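Local coordinates for protein octaprenyl-diphosphate synthase (Bacteroides thetaiotaomicron, PDB 3RMG) that probably acts as a magnesium-dependent prenyltransferase of the FPP/GGPP synthase family that elongates isoprenoid diphosphates, at residues F198-C209 with I291-L302. Residues are numbered along the deposited sequence; the frame is centred on the assembly and turned at random.
Sequences FARLLGEYIGIC and IEQYKKKAFDLL
Tyr205 and Leu301 interlock as knobs into holes between two nearly antiparallel helices, whose segment axes come within 8.9 Å at 158°. The Tyr205 ring lodges among Tyr294, Lys297, Ala298 and Leu301; Leu301 in return fills the hole formed by Phe198, Leu201, Leu202 and Tyr205, its CD1 lying 3.5 Å from the backbone N of Leu202. The small Ala298 leaves room for Tyr205, its CB 4.1 Å from CB of Tyr205. At the far end Cys209, with its small side chain, stands where the CA atoms come nearest, 5.2 Å to CA of Ile291; its SG packs 3.7 Å from CB of Tyr294, a place that suits a buried, weakly polar thiol. With CG beside its own backbone N (chi1 -83°), Tyr294 turns a ring edge to Tyr205 CD2, but the ring planes stand oblique at 58°, neither stacked nor T-shaped. Ile208 CG2 sits over the centre of one Tyr294 face in a CH-pi contact, 4.1 Å from the ring centroid.

Leu202, Ala298 and Leu302 form the buried side. Toward solvent the contact thins out: exposed Lys297 keeps its aliphatic CB over a face of Tyr205, 3.5 Å from CE1, but its charged end leads away.

The contact joins helices 193-217 and 283-302 of the all-helical prenyl synthase fold: helix 309-323 covers Ile291, Lys295 (salt-bridged to Asp319) and Ala298, helices 163-172 and 174-188 meet Ile208, and helix 50-62 touches Phe198.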
loop_
_atom_site.group_PDB
_atom_site.type_symbol
_atom_site.label_atom_id
_atom_site.label_comp_id
_atom_site.label_asym_id
_atom_site.label_seq_id
_atom_site.Cartn_x
_atom_site.Cartn_y
_atom_site.Cartn_z
ATOM N N PHE A 198 -21.692 8.176 -16.854
ATOM C CA PHE A 198 -22.924 7.428 -16.640
ATOM C C PHE A 198 -22.669 6.159 -15.813
ATOM O O PHE A 198 -23.442 5.826 -14.912
ATOM C CB PHE A 198 -23.556 7.105 -17.988
ATOM C CG PHE A 198 -24.562 5.992 -17.953
ATOM C CD1 PHE A 198 -24.153 4.671 -17.781
ATOM C CD2 PHE A 198 -25.913 6.250 -18.182
ATOM C CE1 PHE A 198 -25.082 3.622 -17.789
ATOM C CE2 PHE A 198 -26.839 5.213 -18.192
ATOM C CZ PHE A 198 -26.417 3.892 -17.994
ATOM N N ALA A 199 -21.571 5.467 -16.105
ATOM C CA ALA A 199 -21.253 4.208 -15.426
ATOM C C ALA A 199 -20.895 4.478 -13.971
ATOM O O ALA A 199 -21.328 3.737 -13.068
ATOM C CB ALA A 199 -20.089 3.499 -16.134
ATOM N N ARG A 200 -20.112 5.535 -13.742
ATOM C CA ARG A 200 -19.729 5.929 -12.379
ATOM C C ARG A 200 -20.938 6.192 -11.477
ATOM O O ARG A 200 -21.037 5.645 -10.377
ATOM C CB ARG A 200 -18.802 7.160 -12.387
ATOM C CG ARG A 200 -18.103 7.442 -11.014
ATOM C CD ARG A 200 -17.921 8.952 -10.760
ATOM N NE ARG A 200 -19.228 9.600 -10.592
ATOM C CZ ARG A 200 -19.882 9.688 -9.432
ATOM N NH1 ARG A 200 -19.338 9.199 -8.318
ATOM N NH2 ARG A 200 -21.077 10.268 -9.381
ATOM N N LEU A 201 -21.861 7.027 -11.932
ATOM C CA LEU A 201 -23.097 7.270 -11.178
ATOM C C LEU A 201 -23.894 5.983 -10.912
ATOM O O LEU A 201 -24.328 5.717 -9.786
ATOM C CB LEU A 201 -23.964 8.255 -11.938
ATOM C CG LEU A 201 -25.167 8.817 -11.203
ATOM C CD1 LEU A 201 -24.728 9.373 -9.852
ATOM C CD2 LEU A 201 -25.852 9.887 -12.064
ATOM N N LEU A 202 -24.112 5.196 -11.956
ATOM C CA LEU A 202 -24.686 3.866 -11.797
ATOM C C LEU A 202 -24.026 3.089 -10.652
ATOM O O LEU A 202 -24.697 2.617 -9.745
ATOM C CB LEU A 202 -24.520 3.062 -13.085
ATOM C CG LEU A 202 -25.175 1.689 -13.014
ATOM C CD1 LEU A 202 -26.676 1.847 -12.692
ATOM C CD2 LEU A 202 -24.966 0.946 -14.323
ATOM N N GLY A 203 -22.704 2.955 -10.697
ATOM C CA GLY A 203 -22.024 2.145 -9.700
ATOM C C GLY A 203 -22.180 2.771 -8.334
ATOM O O GLY A 203 -22.274 2.078 -7.309
ATOM N N GLU A 204 -22.191 4.097 -8.299
ATOM C CA GLU A 204 -22.339 4.764 -7.023
ATOM C C GLU A 204 -23.720 4.459 -6.453
ATOM O O GLU A 204 -23.840 4.144 -5.275
ATOM C CB GLU A 204 -22.114 6.272 -7.129
ATOM C CG GLU A 204 -22.435 7.010 -5.832
ATOM C CD GLU A 204 -22.012 8.465 -5.885
ATOM O OE1 GLU A 204 -22.899 9.345 -5.952
ATOM O OE2 GLU A 204 -20.789 8.719 -5.886
ATOM N N TYR A 205 -24.768 4.575 -7.268
ATOM C CA TYR A 205 -26.098 4.271 -6.753
ATOM C C TYR A 205 -26.142 2.849 -6.207
ATOM O O TYR A 205 -26.734 2.588 -5.150
ATOM C CB TYR A 205 -27.180 4.430 -7.821
ATOM C CG TYR A 205 -27.526 5.863 -8.138
ATOM C CD1 TYR A 205 -28.079 6.207 -9.359
ATOM C CD2 TYR A 205 -27.274 6.883 -7.224
ATOM C CE1 TYR A 205 -28.409 7.529 -9.658
ATOM C CE2 TYR A 205 -27.595 8.198 -7.519
ATOM C CZ TYR A 205 -28.172 8.507 -8.736
ATOM O OH TYR A 205 -28.497 9.810 -9.038
ATOM N N ILE A 206 -25.523 1.929 -6.941
ATOM C CA ILE A 206 -25.524 0.519 -6.555
ATOM C C ILE A 206 -24.772 0.295 -5.239
ATOM O O ILE A 206 -25.255 -0.426 -4.335
ATOM C CB ILE A 206 -24.931 -0.351 -7.681
ATOM C CG1 ILE A 206 -25.918 -0.409 -8.864
ATOM C CG2 ILE A 206 -24.583 -1.744 -7.163
ATOM C CD1 ILE A 206 -25.350 -1.048 -10.107
ATOM N N GLY A 207 -23.601 0.927 -5.134
ATOM C CA GLY A 207 -22.796 0.889 -3.922
ATOM C C GLY A 207 -23.551 1.434 -2.714
ATOM O O GLY A 207 -23.408 0.923 -1.607
ATOM N N ILE A 208 -24.360 2.472 -2.913
ATOM C CA ILE A 208 -25.160 3.005 -1.808
ATOM C C ILE A 208 -26.274 2.043 -1.362
ATOM O O ILE A 208 -26.469 1.844 -0.162
ATOM C CB ILE A 208 -25.751 4.393 -2.126
ATOM C CG1 ILE A 208 -24.627 5.419 -2.284
ATOM C CG2 ILE A 208 -26.681 4.843 -1.004
ATOM C CD1 ILE A 208 -25.123 6.815 -2.746
ATOM N N CYS A 209 -27.002 1.441 -2.307
ATOM C CA CYS A 209 -27.996 0.419 -1.935
ATOM C C CYS A 209 -27.309 -0.714 -1.161
ATOM O O CYS A 209 -27.789 -1.176 -0.129
ATOM C CB CYS A 209 -28.668 -0.175 -3.168
ATOM S SG CYS A 209 -29.694 0.955 -4.094
ATOM N N ILE A 291 -33.310 2.857 0.242
ATOM C CA ILE A 291 -32.783 1.905 -0.724
ATOM C C ILE A 291 -33.622 1.916 -2.004
ATOM O O ILE A 291 -33.083 1.946 -3.112
ATOM C CB ILE A 291 -32.735 0.482 -0.128
ATOM C CG1 ILE A 291 -31.618 0.384 0.908
ATOM C CG2 ILE A 291 -32.517 -0.569 -1.212
ATOM C CD1 ILE A 291 -31.622 -0.924 1.669
ATOM N N GLU A 292 -34.941 1.904 -1.841
ATOM C CA GLU A 292 -35.883 1.899 -2.957
ATOM C C GLU A 292 -35.710 3.156 -3.813
ATOM O O GLU A 292 -35.779 3.103 -5.034
ATOM C CB GLU A 292 -37.314 1.850 -2.406
ATOM C CG GLU A 292 -38.250 0.906 -3.124
ATOM C CD GLU A 292 -37.673 -0.481 -3.248
ATOM O OE1 GLU A 292 -36.913 -0.886 -2.343
ATOM O OE2 GLU A 292 -37.975 -1.162 -4.252
ATOM N N GLN A 293 -35.495 4.293 -3.164
ATOM C CA GLN A 293 -35.269 5.532 -3.887
ATOM C C GLN A 293 -34.013 5.442 -4.759
ATOM O O GLN A 293 -34.041 5.829 -5.928
ATOM C CB GLN A 293 -35.148 6.713 -2.920
ATOM C CG GLN A 293 -36.472 7.211 -2.357
ATOM C CD GLN A 293 -36.293 8.005 -1.060
ATOM O OE1 GLN A 293 -37.248 8.224 -0.317
ATOM N NE2 GLN A 293 -35.062 8.425 -0.783
ATOM N N TYR A 294 -32.917 4.941 -4.192
ATOM C CA TYR A 294 -31.670 4.849 -4.946
ATOM C C TYR A 294 -31.738 3.793 -6.042
ATOM O O TYR A 294 -31.139 3.950 -7.106
ATOM C CB TYR A 294 -30.467 4.614 -4.030
ATOM C CG TYR A 294 -29.958 5.896 -3.427
ATOM C CD1 TYR A 294 -29.128 6.744 -4.153
ATOM C CD2 TYR A 294 -30.313 6.266 -2.130
ATOM C CE1 TYR A 294 -28.670 7.930 -3.600
ATOM C CE2 TYR A 294 -29.864 7.457 -1.567
ATOM C CZ TYR A 294 -29.054 8.280 -2.305
ATOM O OH TYR A 294 -28.607 9.444 -1.750
ATOM N N LYS A 295 -32.474 2.726 -5.776
ATOM C CA LYS A 295 -32.698 1.683 -6.762
ATOM C C LYS A 295 -33.460 2.260 -7.940
ATOM O O LYS A 295 -33.165 1.951 -9.096
ATOM C CB LYS A 295 -33.500 0.546 -6.152
ATOM C CG LYS A 295 -33.595 -0.683 -7.006
ATOM C CD LYS A 295 -34.413 -1.736 -6.284
ATOM C CE LYS A 295 -34.689 -2.930 -7.167
ATOM N NZ LYS A 295 -35.847 -3.716 -6.659
ATOM N N LYS A 296 -34.444 3.103 -7.654
ATOM C CA LYS A 296 -35.211 3.707 -8.734
ATOM C C LYS A 296 -34.333 4.692 -9.499
ATOM O O LYS A 296 -34.413 4.784 -10.721
ATOM C CB LYS A 296 -36.466 4.405 -8.199
ATOM C CG LYS A 296 -37.234 5.183 -9.256
ATOM C CD LYS A 296 -38.195 6.170 -8.610
ATOM C CE LYS A 296 -38.587 7.307 -9.554
ATOM N NZ LYS A 296 -39.396 6.833 -10.712
ATOM N N LYS A 297 -33.489 5.429 -8.788
ATOM C CA LYS A 297 -32.558 6.324 -9.460
ATOM C C LYS A 297 -31.693 5.529 -10.436
ATOM O O LYS A 297 -31.419 5.974 -11.557
ATOM C CB LYS A 297 -31.690 7.059 -8.445
ATOM C CG LYS A 297 -32.400 8.211 -7.713
ATOM C CD LYS A 297 -31.400 8.920 -6.808
ATOM C CE LYS A 297 -32.057 9.489 -5.554
ATOM N NZ LYS A 297 -32.777 10.755 -5.837
ATOM N N ALA A 298 -31.292 4.333 -10.010
ATOM C CA ALA A 298 -30.463 3.472 -10.830
ATOM C C ALA A 298 -31.218 2.954 -12.045
ATOM O O ALA A 298 -30.683 2.982 -13.151
ATOM C CB ALA A 298 -29.909 2.310 -10.005
ATOM N N PHE A 299 -32.450 2.481 -11.838
ATOM C CA PHE A 299 -33.286 1.980 -12.927
ATOM C C PHE A 299 -33.576 3.081 -13.946
ATOM O O PHE A 299 -33.485 2.874 -15.155
ATOM C CB PHE A 299 -34.608 1.417 -12.378
ATOM C CG PHE A 299 -34.500 -0.005 -11.882
ATOM C CD1 PHE A 299 -35.627 -0.778 -11.694
ATOM C CD2 PHE A 299 -33.264 -0.571 -11.633
ATOM C CE1 PHE A 299 -35.527 -2.086 -11.246
ATOM C CE2 PHE A 299 -33.157 -1.877 -11.192
ATOM C CZ PHE A 299 -34.293 -2.633 -10.994
ATOM N N ASP A 300 -33.920 4.256 -13.439
ATOM C CA ASP A 300 -34.148 5.399 -14.285
ATOM C C ASP A 300 -32.902 5.716 -15.110
ATOM O O ASP A 300 -33.011 6.114 -16.263
ATOM C CB ASP A 300 -34.576 6.601 -13.443
ATOM C CG ASP A 300 -36.023 6.514 -13.005
ATOM O OD1 ASP A 300 -36.438 7.369 -12.200
ATOM O OD2 ASP A 300 -36.744 5.586 -13.456
ATOM N N LEU A 301 -31.719 5.515 -14.532
ATOM C CA LEU A 301 -30.488 5.751 -15.279
ATOM C C LEU A 301 -30.373 4.757 -16.421
ATOM O O LEU A 301 -30.054 5.141 -17.546
ATOM C CB LEU A 301 -29.246 5.607 -14.399
ATOM C CG LEU A 301 -28.337 6.770 -13.991
ATOM C CD1 LEU A 301 -27.042 6.156 -13.520
ATOM C CD2 LEU A 301 -28.052 7.783 -15.100
ATOM N N LEU A 302 -30.601 3.481 -16.110
ATOM C CA LEU A 302 -30.552 2.401 -17.113
ATOM C C LEU A 302 -31.577 2.537 -18.251
ATOM O O LEU A 302 -31.367 1.992 -19.339
ATOM C CB LEU A 302 -30.734 1.029 -16.446
ATOM C CG LEU A 302 -29.525 0.513 -15.659
ATOM C CD1 LEU A 302 -29.889 -0.688 -14.833
ATOM C CD2 LEU A 302 -28.408 0.182 -16.615
#